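Local coordinates for aminoglycoside 6-adenylyltransferase (PDB 2PBE), which confers streptomycin resistance on Bacillus subtilis by transferring an adenylyl group from ATP to the 6-hydroxyl of streptomycin, working as a homodimer, at residues C158-F161 / W162-T166; E240-K243 / S244-T247; C248-L251 / F252-Y255; Y270-G273 / I274-T278. All coordinates share one frame; numbering follows the deposited sequence.

All four interactions are local, i to i+1, i+3 or i+4 contacts on three helices of the C-terminal, largely helical part of the chain, and together they illustrate how residues that touch along one helix also meet its neighbours. Interactions 2 and 3 are consecutive on helix 238-263, their centres about 12 Å apart. Interaction 1, on helix 151-173, lies about 10 Å between centres from interaction 4 and 12 Å from interaction 3, which it meets through S165 OG and Y249 OH, 2.8 Å apart. Interactions 3 and 4 are joined by a salt bridge of 3.0 Å from R253 NE to D271 OD1. Interaction 2 touches interaction 4 at F246 and T278.

Interaction 1 of 4, residues C158-F161 / W162-T166; sequences CNEF and WMVST
In the middle of helix 151-173 the consecutive aromatic residues F161 and W162 form a T-shaped (edge-to-face) pair, the phenyl edge directed at the indole face. The planes stand 81° apart and the centroid of the F161 ring is 4.8 Å from that of the five-membered ring of W162. F161 CD2 does most of the touching, 3.5 Å from W162 CE2 and set over the rim of the indole. The two first torsions differ: F161 CG lies anti to its nitrogen (chi1 179°), W162 CG beside its own (chi1 -62°), which brings the rings together. The carbonyl oxygen of C158 sits at the indole edge, near its plane, and accepts W162 N at 3.0 Å. Elsewhere on the same turn the E160 side chain crosses that of V164 at a slant, with E160 OE1 3.4 Å from V164 CG2. T166 OG1 donates to M163 O at 2.7 Å, tying that hydroxyl back to the helix; the same oxygen also takes T166 N. Beyond these residues the F161 ring stacks on F252 of helix 238-263, a helix that also receives the S165 hydroxyl through Y249; E160 and V164 rest on I187 of helix 177-204, and W162 faces Y270, D271 and I274 of helix 270-283.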
loop_
_atom_site.group_PDB
_atom_site.type_symbol
_atom_site.label_atom_id
_atom_site.label_comp_id
_atom_site.label_asym_id
_atom_site.label_seq_id
_atom_site.Cartn_x
_atom_site.Cartn_y
_atom_site.Cartn_z
ATOM N N CYS A 158 -11.338 13.945 0.344
ATOM C CA CYS A 158 -12.382 14.344 -0.587
ATOM C C CYS A 158 -12.156 15.789 -1.027
ATOM O O CYS A 158 -12.346 16.130 -2.198
ATOM C CB CYS A 158 -13.754 14.207 0.052
ATOM S SG CYS A 158 -14.204 12.513 0.460
ATOM N N ASN A 159 -11.735 16.632 -0.092
ATOM C CA ASN A 159 -11.492 18.032 -0.382
ATOM C C ASN A 159 -10.428 18.147 -1.464
ATOM O O ASN A 159 -10.650 18.765 -2.497
ATOM C CB ASN A 159 -11.047 18.744 0.895
ATOM C CG ASN A 159 -11.111 20.253 0.779
ATOM O OD1 ASN A 159 -12.038 20.898 1.279
ATOM N ND2 ASN A 159 -10.126 20.822 0.112
ATOM N N GLU A 160 -9.292 17.507 -1.237
ATOM C CA GLU A 160 -8.184 17.531 -2.184
ATOM C C GLU A 160 -8.572 16.942 -3.528
ATOM O O GLU A 160 -8.273 17.507 -4.585
ATOM C CB GLU A 160 -6.993 16.750 -1.618
ATOM C CG GLU A 160 -5.740 16.749 -2.494
ATOM C CD GLU A 160 -5.049 18.110 -2.580
ATOM O OE1 GLU A 160 -3.945 18.175 -3.165
ATOM O OE2 GLU A 160 -5.606 19.113 -2.074
ATOM N N PHE A 161 -9.235 15.791 -3.482
ATOM C CA PHE A 161 -9.673 15.120 -4.699
ATOM C C PHE A 161 -10.458 16.055 -5.609
ATOM O O PHE A 161 -10.052 16.334 -6.728
ATOM C CB PHE A 161 -10.575 13.941 -4.377
ATOM C CG PHE A 161 -11.077 13.221 -5.596
ATOM C CD1 PHE A 161 -10.252 12.293 -6.247
ATOM C CD2 PHE A 161 -12.349 13.496 -6.129
ATOM C CE1 PHE A 161 -10.677 11.633 -7.422
ATOM C CE2 PHE A 161 -12.796 12.842 -7.312
ATOM C CZ PHE A 161 -11.941 11.902 -7.954
ATOM N N TRP A 162 -11.595 16.530 -5.114
ATOM C CA TRP A 162 -12.437 17.400 -5.910
ATOM C C TRP A 162 -11.820 18.748 -6.245
ATOM O O TRP A 162 -12.035 19.261 -7.350
ATOM C CB TRP A 162 -13.786 17.566 -5.225
ATOM C CG TRP A 162 -14.512 16.271 -5.112
ATOM C CD1 TRP A 162 -14.563 15.454 -4.011
ATOM C CD2 TRP A 162 -15.235 15.599 -6.142
ATOM N NE1 TRP A 162 -15.275 14.311 -4.293
ATOM C CE2 TRP A 162 -15.700 14.365 -5.589
ATOM C CE3 TRP A 162 -15.542 15.909 -7.483
ATOM C CZ2 TRP A 162 -16.466 13.423 -6.330
ATOM C CZ3 TRP A 162 -16.313 14.964 -8.247
ATOM C CH2 TRP A 162 -16.763 13.731 -7.651
HETATM N N MSE A 163 -11.054 19.321 -5.320
HETATM C CA MSE A 163 -10.448 20.610 -5.601
HETATM C C MSE A 163 -9.438 20.538 -6.723
HETATM O O MSE A 163 -9.559 21.263 -7.709
HETATM C CB MSE A 163 -9.784 21.188 -4.353
HETATM C CG MSE A 163 -9.190 22.599 -4.547
HETATM SE SE MSE A 163 -10.482 23.994 -5.084
HETATM C CE MSE A 163 -10.996 24.711 -3.345
ATOM N N VAL A 164 -8.443 19.675 -6.581
ATOM C CA VAL A 164 -7.419 19.565 -7.593
ATOM C C VAL A 164 -8.070 19.100 -8.887
ATOM O O VAL A 164 -7.579 19.350 -9.996
ATOM C CB VAL A 164 -6.345 18.588 -7.153
ATOM C CG1 VAL A 164 -5.332 18.377 -8.266
ATOM C CG2 VAL A 164 -5.663 19.132 -5.900
ATOM N N SER A 165 -9.200 18.428 -8.730
ATOM C CA SER A 165 -9.932 17.925 -9.868
ATOM C C SER A 165 -10.345 19.061 -10.810
ATOM O O SER A 165 -10.370 18.882 -12.038
ATOM C CB SER A 165 -11.168 17.181 -9.377
ATOM O OG SER A 165 -11.835 16.593 -10.456
ATOM N N THR A 166 -10.663 20.226 -10.244
ATOM C CA THR A 166 -11.066 21.381 -11.055
ATOM C C THR A 166 -9.906 21.917 -11.886
ATOM O O THR A 166 -10.112 22.603 -12.892
ATOM C CB THR A 166 -11.581 22.554 -10.217
ATOM O OG1 THR A 166 -10.508 23.082 -9.433
ATOM C CG2 THR A 166 -12.717 22.118 -9.328
#

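Interaction 2 of 4, residues E240-K243 / S244-T247; sequences EMWK and SLFT
The rings of W242 and F246, one helical turn apart, meet obliquely, neither stacked nor edge-to-face: their planes make 35° and the six-membered ring of the indole lies 5.7 Å, centroid to centroid, from the phenyl. Contact is made by the far corner of the phenyl, CZ, which comes to 3.6 Å from W242 CE3. One face of the F246 ring also looks onto the carbonyl oxygen of W242, the same atom that accepts F246 N at 2.9 Å. Both aromatic residues keep CG beside the backbone nitrogen (chi1 -80° for W242 and -66° for F246), which sends the two rings off the same side of the helix. There the ring of Y282 meets each of them edge-to-face. L245 CD2 approaches W242 CE3 only loosely, at 4.5 Å.

Polar groups fill the other side. K243 O is gripped twice by T247, by its N at 2.9 Å and by OG1 at 2.8 Å, the hydroxyl lying well above the carbonyl plane. K243 bends at its third torsion and brings NZ back to E240 OE1 at 3.0 Å, a salt bridge whose hydrogen bond is weak. S244 OG finds its main partner in the hydroxyl of S234.

M241 and W242 turn to neighbouring helices, the first to I177, A180, I181 and L184, the second to V169 and L172. Such a division is characteristic of an amphipathic helix in a helical bundle: aromatic and apolar residues face the other helices, and a charged i to i+3 pair and a threonine bonded to the i-4 carbonyl lie elsewhere on its surface.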
loop_
_atom_site.group_PDB
_atom_site.type_symbol
_atom_site.label_atom_id
_atom_site.label_comp_id
_atom_site.label_asym_id
_atom_site.label_seq_id
_atom_site.Cartn_x
_atom_site.Cartn_y
_atom_site.Cartn_z
ATOM N N GLU A 240 -10.308 11.865 -24.398
ATOM C CA GLU A 240 -9.897 10.686 -23.635
ATOM C C GLU A 240 -9.614 11.088 -22.211
ATOM O O GLU A 240 -9.825 10.325 -21.272
ATOM C CB GLU A 240 -8.642 10.080 -24.244
ATOM C CG GLU A 240 -8.851 9.491 -25.620
ATOM C CD GLU A 240 -9.894 8.386 -25.620
ATOM O OE1 GLU A 240 -9.767 7.465 -24.787
ATOM O OE2 GLU A 240 -10.828 8.438 -26.452
HETATM N N MSE A 241 -9.122 12.303 -22.072
HETATM C CA MSE A 241 -8.808 12.841 -20.765
HETATM C C MSE A 241 -10.067 13.107 -19.960
HETATM O O MSE A 241 -10.102 12.799 -18.768
HETATM C CB MSE A 241 -8.001 14.125 -20.914
HETATM C CG MSE A 241 -6.503 13.888 -20.963
HETATM SE SE MSE A 241 -5.858 12.999 -19.328
HETATM C CE MSE A 241 -5.764 14.539 -18.142
ATOM N N TRP A 242 -11.080 13.677 -20.597
ATOM C CA TRP A 242 -12.334 13.954 -19.912
ATOM C C TRP A 242 -12.875 12.630 -19.398
ATOM O O TRP A 242 -13.417 12.552 -18.294
ATOM C CB TRP A 242 -13.353 14.587 -20.866
ATOM C CG TRP A 242 -13.184 16.064 -21.106
ATOM C CD1 TRP A 242 -12.752 16.667 -22.267
ATOM C CD2 TRP A 242 -13.476 17.121 -20.194
ATOM N NE1 TRP A 242 -12.759 18.033 -22.134
ATOM C CE2 TRP A 242 -13.197 18.356 -20.877
ATOM C CE3 TRP A 242 -13.947 17.164 -18.862
ATOM C CZ2 TRP A 242 -13.373 19.626 -20.271
ATOM C CZ3 TRP A 242 -14.130 18.433 -18.245
ATOM C CH2 TRP A 242 -13.835 19.655 -18.966
ATOM N N LYS A 243 -12.719 11.595 -20.222
ATOM C CA LYS A 243 -13.179 10.255 -19.884
ATOM C C LYS A 243 -12.433 9.749 -18.646
ATOM O O LYS A 243 -13.056 9.315 -17.677
ATOM C CB LYS A 243 -12.958 9.337 -21.094
ATOM C CG LYS A 243 -13.511 7.918 -20.948
ATOM C CD LYS A 243 -13.565 7.164 -22.283
ATOM C CE LYS A 243 -12.202 6.935 -22.928
ATOM N NZ LYS A 243 -12.345 6.067 -24.150
ATOM N N SER A 244 -11.112 9.823 -18.663
ATOM C CA SER A 244 -10.317 9.381 -17.525
ATOM C C SER A 244 -10.778 10.087 -16.253
ATOM O O SER A 244 -10.949 9.457 -15.221
ATOM C CB SER A 244 -8.838 9.686 -17.753
ATOM O OG SER A 244 -8.267 8.804 -18.703
ATOM N N LEU A 245 -10.979 11.401 -16.344
ATOM C CA LEU A 245 -11.405 12.211 -15.198
ATOM C C LEU A 245 -12.773 11.826 -14.679
ATOM O O LEU A 245 -12.969 11.665 -13.473
ATOM C CB LEU A 245 -11.416 13.695 -15.574
ATOM C CG LEU A 245 -11.873 14.613 -14.434
ATOM C CD1 LEU A 245 -10.845 14.623 -13.312
ATOM C CD2 LEU A 245 -12.075 16.010 -14.982
ATOM N N PHE A 246 -13.733 11.707 -15.588
ATOM C CA PHE A 246 -15.068 11.329 -15.161
ATOM C C PHE A 246 -15.053 9.937 -14.559
ATOM O O PHE A 246 -15.833 9.651 -13.654
ATOM C CB PHE A 246 -16.061 11.388 -16.315
ATOM C CG PHE A 246 -16.296 12.778 -16.846
ATOM C CD1 PHE A 246 -16.215 13.911 -16.004
ATOM C CD2 PHE A 246 -16.658 12.960 -18.190
ATOM C CE1 PHE A 246 -16.496 15.217 -16.509
ATOM C CE2 PHE A 246 -16.944 14.249 -18.714
ATOM C CZ PHE A 246 -16.861 15.381 -17.870
ATOM N N THR A 247 -14.165 9.086 -15.060
ATOM C CA THR A 247 -14.050 7.723 -14.546
ATOM C C THR A 247 -13.579 7.787 -13.086
ATOM O O THR A 247 -14.096 7.062 -12.244
ATOM C CB THR A 247 -13.103 6.874 -15.445
ATOM O OG1 THR A 247 -13.713 6.717 -16.732
ATOM C CG2 THR A 247 -12.835 5.480 -14.839
#

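Interaction 3 of 4, residues C248-L251 / F252-Y255; sequences CYAL and FRKY
R253 lies across Y249, its guanidinium plane at 83° to the phenol ring, with one face over Y249 CB and NH2 3.6 Å from Y249 CD2. The arginine reaches there by an extended chain that starts beside its own nitrogen (chi1 -68°) and runs back along the helix. Two of its nitrogens are satisfied on helix 270-283: NE by a salt bridge to D271 OD1, NH2 by a hydrogen bond to T275 OG1. Y249 OH is hydrogen-bonded to S165 OG of helix 151-173. Backbone donors are met in i to i-4 fashion: F252 N reaches C248 O at 2.8 Å, R253 N reaches Y249 O at 3.0 Å, and Y255 N finds L251 O at 3.1 Å. K254 N is the longest, 3.3 Å from A250 O. Elsewhere, L251 and Y255 lie side by side and point the same way, L251 CD2 being 3.8 Å from Y255 CE2. K254 and Y255 share one outside partner: E228 takes K254 NZ in a salt bridge through OE2 and Y255 OH in a hydrogen bond through OE1. Polar ends thus reach three helices: salt bridges with accompanying hydrogen bonds to 270-283 and 223-230, and a hydroxyl pair to 151-173.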
loop_
_atom_site.group_PDB
_atom_site.type_symbol
_atom_site.label_atom_id
_atom_site.label_comp_id
_atom_site.label_asym_id
_atom_site.label_seq_id
_atom_site.Cartn_x
_atom_site.Cartn_y
_atom_site.Cartn_z
ATOM N N CYS A 248 -12.617 8.659 -12.793
ATOM C CA CYS A 248 -12.139 8.841 -11.427
ATOM C C CYS A 248 -13.300 9.351 -10.569
ATOM O O CYS A 248 -13.441 8.979 -9.405
ATOM C CB CYS A 248 -10.996 9.844 -11.392
ATOM S SG CYS A 248 -9.500 9.252 -12.227
ATOM N N TYR A 249 -14.131 10.207 -11.156
ATOM C CA TYR A 249 -15.304 10.749 -10.465
ATOM C C TYR A 249 -16.198 9.615 -9.999
ATOM O O TYR A 249 -16.512 9.490 -8.808
ATOM C CB TYR A 249 -16.126 11.655 -11.405
ATOM C CG TYR A 249 -15.648 13.086 -11.495
ATOM C CD1 TYR A 249 -14.317 13.430 -11.137
ATOM C CD2 TYR A 249 -16.517 14.118 -11.933
ATOM C CE1 TYR A 249 -13.862 14.755 -11.207
ATOM C CE2 TYR A 249 -16.068 15.479 -12.003
ATOM C CZ TYR A 249 -14.733 15.783 -11.635
ATOM O OH TYR A 249 -14.265 17.081 -11.676
ATOM N N ALA A 250 -16.597 8.795 -10.968
ATOM C CA ALA A 250 -17.470 7.657 -10.726
ATOM C C ALA A 250 -16.919 6.760 -9.632
ATOM O O ALA A 250 -17.637 6.368 -8.719
ATOM C CB ALA A 250 -17.634 6.875 -12.010
ATOM N N LEU A 251 -15.628 6.446 -9.717
ATOM C CA LEU A 251 -15.011 5.584 -8.728
ATOM C C LEU A 251 -14.823 6.238 -7.373
ATOM O O LEU A 251 -14.887 5.563 -6.350
ATOM C CB LEU A 251 -13.679 5.071 -9.245
ATOM C CG LEU A 251 -13.838 3.991 -10.315
ATOM C CD1 LEU A 251 -12.503 3.667 -10.940
ATOM C CD2 LEU A 251 -14.453 2.732 -9.687
ATOM N N PHE A 252 -14.601 7.550 -7.356
ATOM C CA PHE A 252 -14.398 8.219 -6.077
ATOM C C PHE A 252 -15.683 8.294 -5.290
ATOM O O PHE A 252 -15.661 8.214 -4.065
ATOM C CB PHE A 252 -13.856 9.645 -6.251
ATOM C CG PHE A 252 -13.164 10.157 -5.024
ATOM C CD1 PHE A 252 -11.909 9.645 -4.669
ATOM C CD2 PHE A 252 -13.768 11.123 -4.198
ATOM C CE1 PHE A 252 -11.235 10.088 -3.485
ATOM C CE2 PHE A 252 -13.114 11.589 -2.997
ATOM C CZ PHE A 252 -11.841 11.064 -2.645
ATOM N N ARG A 253 -16.797 8.471 -5.991
ATOM C CA ARG A 253 -18.091 8.546 -5.325
ATOM C C ARG A 253 -18.294 7.201 -4.659
ATOM O O ARG A 253 -18.554 7.114 -3.465
ATOM C CB ARG A 253 -19.226 8.790 -6.334
ATOM C CG ARG A 253 -19.190 10.163 -6.975
ATOM C CD ARG A 253 -20.225 10.318 -8.102
ATOM N NE ARG A 253 -20.040 11.595 -8.792
ATOM C CZ ARG A 253 -19.791 11.725 -10.097
ATOM N NH1 ARG A 253 -19.698 10.657 -10.874
ATOM N NH2 ARG A 253 -19.632 12.938 -10.627
ATOM N N LYS A 254 -18.155 6.161 -5.471
ATOM C CA LYS A 254 -18.323 4.794 -5.031
ATOM C C LYS A 254 -17.577 4.502 -3.721
ATOM O O LYS A 254 -18.192 4.150 -2.714
ATOM C CB LYS A 254 -17.850 3.847 -6.135
ATOM C CG LYS A 254 -18.092 2.378 -5.822
ATOM C CD LYS A 254 -17.874 1.477 -7.029
ATOM C CE LYS A 254 -18.003 0.020 -6.609
ATOM N NZ LYS A 254 -17.807 -0.940 -7.718
ATOM N N TYR A 255 -16.260 4.683 -3.718
ATOM C CA TYR A 255 -15.478 4.386 -2.520
ATOM C C TYR A 255 -15.584 5.340 -1.349
ATOM O O TYR A 255 -15.462 4.908 -0.197
ATOM C CB TYR A 255 -14.029 4.147 -2.931
ATOM C CG TYR A 255 -13.973 2.889 -3.770
ATOM C CD1 TYR A 255 -14.263 1.617 -3.192
ATOM C CD2 TYR A 255 -13.784 2.952 -5.177
ATOM C CE1 TYR A 255 -14.388 0.443 -3.998
ATOM C CE2 TYR A 255 -13.904 1.780 -5.999
ATOM C CZ TYR A 255 -14.212 0.530 -5.400
ATOM O OH TYR A 255 -14.385 -0.605 -6.184
#

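Interaction 4 of 4, residues Y270-G273 / I274-T278; sequences YDEG and ITKYT
D271 and T275 lie side by side and point the same way, one turn apart, so that carboxylate and hydroxyl come together. T275 OG1 stands 2.8 Å from D271 O and 3.0 Å from D271 OD1; its single proton can serve one or the other, and the choice is not settled. The hydroxyl is placed for both because it lies beside its own nitrogen (chi1 -73°), facing back toward the preceding turn, while, with D271 CG anti to its nitrogen (chi1 173°), the end of that side chain swings back and brings OD1 toward T275. T275 N also bonds D271 O, at 2.7 Å. Besides its bridge to R253, the carboxylate takes Y267 at OD2. D271 belongs to the first turn of helix 270-283, where the positive end of the helix dipole, together with R253, would be expected to favour the ionised aspartate. Y270 diverges from the turn, its phenol leading away toward helix 151-173, where the hydroxyl bonds D155. I274 instead packs CG1 against Y270 O, which accepts I274 N at 2.9 Å. On the outward side E272 and K276 are only loosely matched, CG to CE 4.4 Å, and the charged atoms E272 OE2 and K276 NZ remain 5.5 Å apart. I274 CG2 approaches the Y249 hydroxyl of helix 238-263.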
loop_
_atom_site.group_PDB
_atom_site.type_symbol
_atom_site.label_atom_id
_atom_site.label_comp_id
_atom_site.label_asym_id
_atom_site.label_seq_id
_atom_site.Cartn_x
_atom_site.Cartn_y
_atom_site.Cartn_z
ATOM N N TYR A 270 -18.672 18.203 -1.741
ATOM C CA TYR A 270 -17.728 18.509 -2.795
ATOM C C TYR A 270 -18.124 17.804 -4.085
ATOM O O TYR A 270 -17.996 18.366 -5.165
ATOM C CB TYR A 270 -16.322 18.083 -2.404
ATOM C CG TYR A 270 -15.884 18.538 -1.028
ATOM C CD1 TYR A 270 -16.136 19.855 -0.578
ATOM C CD2 TYR A 270 -15.143 17.665 -0.184
ATOM C CE1 TYR A 270 -15.651 20.304 0.695
ATOM C CE2 TYR A 270 -14.655 18.094 1.085
ATOM C CZ TYR A 270 -14.906 19.416 1.517
ATOM O OH TYR A 270 -14.411 19.867 2.726
ATOM N N ASP A 271 -18.593 16.567 -3.964
ATOM C CA ASP A 271 -19.012 15.763 -5.116
ATOM C C ASP A 271 -20.044 16.554 -5.920
ATOM O O ASP A 271 -19.820 16.958 -7.069
ATOM C CB ASP A 271 -19.624 14.448 -4.608
ATOM C CG ASP A 271 -20.250 13.581 -5.715
ATOM O OD1 ASP A 271 -20.213 13.950 -6.908
ATOM O OD2 ASP A 271 -20.793 12.498 -5.363
ATOM N N GLU A 272 -21.183 16.769 -5.286
ATOM C CA GLU A 272 -22.286 17.496 -5.876
ATOM C C GLU A 272 -21.908 18.883 -6.401
ATOM O O GLU A 272 -22.269 19.257 -7.521
ATOM C CB GLU A 272 -23.378 17.626 -4.830
ATOM C CG GLU A 272 -24.631 18.276 -5.289
ATOM C CD GLU A 272 -25.648 18.287 -4.179
ATOM O OE1 GLU A 272 -25.336 18.875 -3.111
ATOM O OE2 GLU A 272 -26.744 17.704 -4.368
ATOM N N GLY A 273 -21.216 19.654 -5.575
ATOM C CA GLY A 273 -20.818 20.988 -5.981
ATOM C C GLY A 273 -19.957 21.001 -7.230
ATOM O O GLY A 273 -20.203 21.783 -8.163
ATOM N N ILE A 274 -18.949 20.128 -7.267
ATOM C CA ILE A 274 -18.040 20.060 -8.405
ATOM C C ILE A 274 -18.604 19.340 -9.610
ATOM O O ILE A 274 -18.205 19.600 -10.745
ATOM C CB ILE A 274 -16.685 19.437 -7.984
ATOM C CG1 ILE A 274 -16.107 20.214 -6.791
ATOM C CG2 ILE A 274 -15.717 19.447 -9.145
ATOM C CD1 ILE A 274 -16.136 21.754 -6.924
ATOM N N THR A 275 -19.528 18.430 -9.366
ATOM C CA THR A 275 -20.167 17.733 -10.454
ATOM C C THR A 275 -20.945 18.810 -11.255
ATOM O O THR A 275 -20.809 18.873 -12.480
ATOM C CB THR A 275 -21.091 16.607 -9.906
ATOM O OG1 THR A 275 -20.268 15.535 -9.430
ATOM C CG2 THR A 275 -22.039 16.068 -10.974
ATOM N N LYS A 276 -21.736 19.652 -10.575
ATOM C CA LYS A 276 -22.485 20.704 -11.274
ATOM C C LYS A 276 -21.501 21.561 -12.047
ATOM O O LYS A 276 -21.686 21.864 -13.229
ATOM C CB LYS A 276 -23.245 21.621 -10.297
ATOM C CG LYS A 276 -24.424 20.994 -9.559
ATOM C CD LYS A 276 -25.156 22.072 -8.742
ATOM C CE LYS A 276 -26.204 21.472 -7.820
ATOM N NZ LYS A 276 -26.914 22.523 -7.055
ATOM N N TYR A 277 -20.434 21.928 -11.360
ATOM C CA TYR A 277 -19.404 22.765 -11.935
ATOM C C TYR A 277 -18.760 22.212 -13.204
ATOM O O TYR A 277 -18.939 22.782 -14.284
ATOM C CB TYR A 277 -18.350 23.035 -10.869
ATOM C CG TYR A 277 -17.195 23.868 -11.360
ATOM C CD1 TYR A 277 -17.348 25.250 -11.650
ATOM C CD2 TYR A 277 -15.924 23.271 -11.565
ATOM C CE1 TYR A 277 -16.249 26.023 -12.141
ATOM C CE2 TYR A 277 -14.821 24.030 -12.046
ATOM C CZ TYR A 277 -14.989 25.395 -12.331
ATOM O OH TYR A 277 -13.907 26.098 -12.801
ATOM N N THR A 278 -18.031 21.105 -13.111
ATOM C CA THR A 278 -17.395 20.589 -14.321
ATOM C C THR A 278 -18.410 20.207 -15.402
ATOM O O THR A 278 -18.075 20.154 -16.588
ATOM C CB THR A 278 -16.453 19.390 -14.041
ATOM O OG1 THR A 278 -17.110 18.167 -14.391
ATOM C CG2 THR A 278 -16.049 19.347 -12.583
#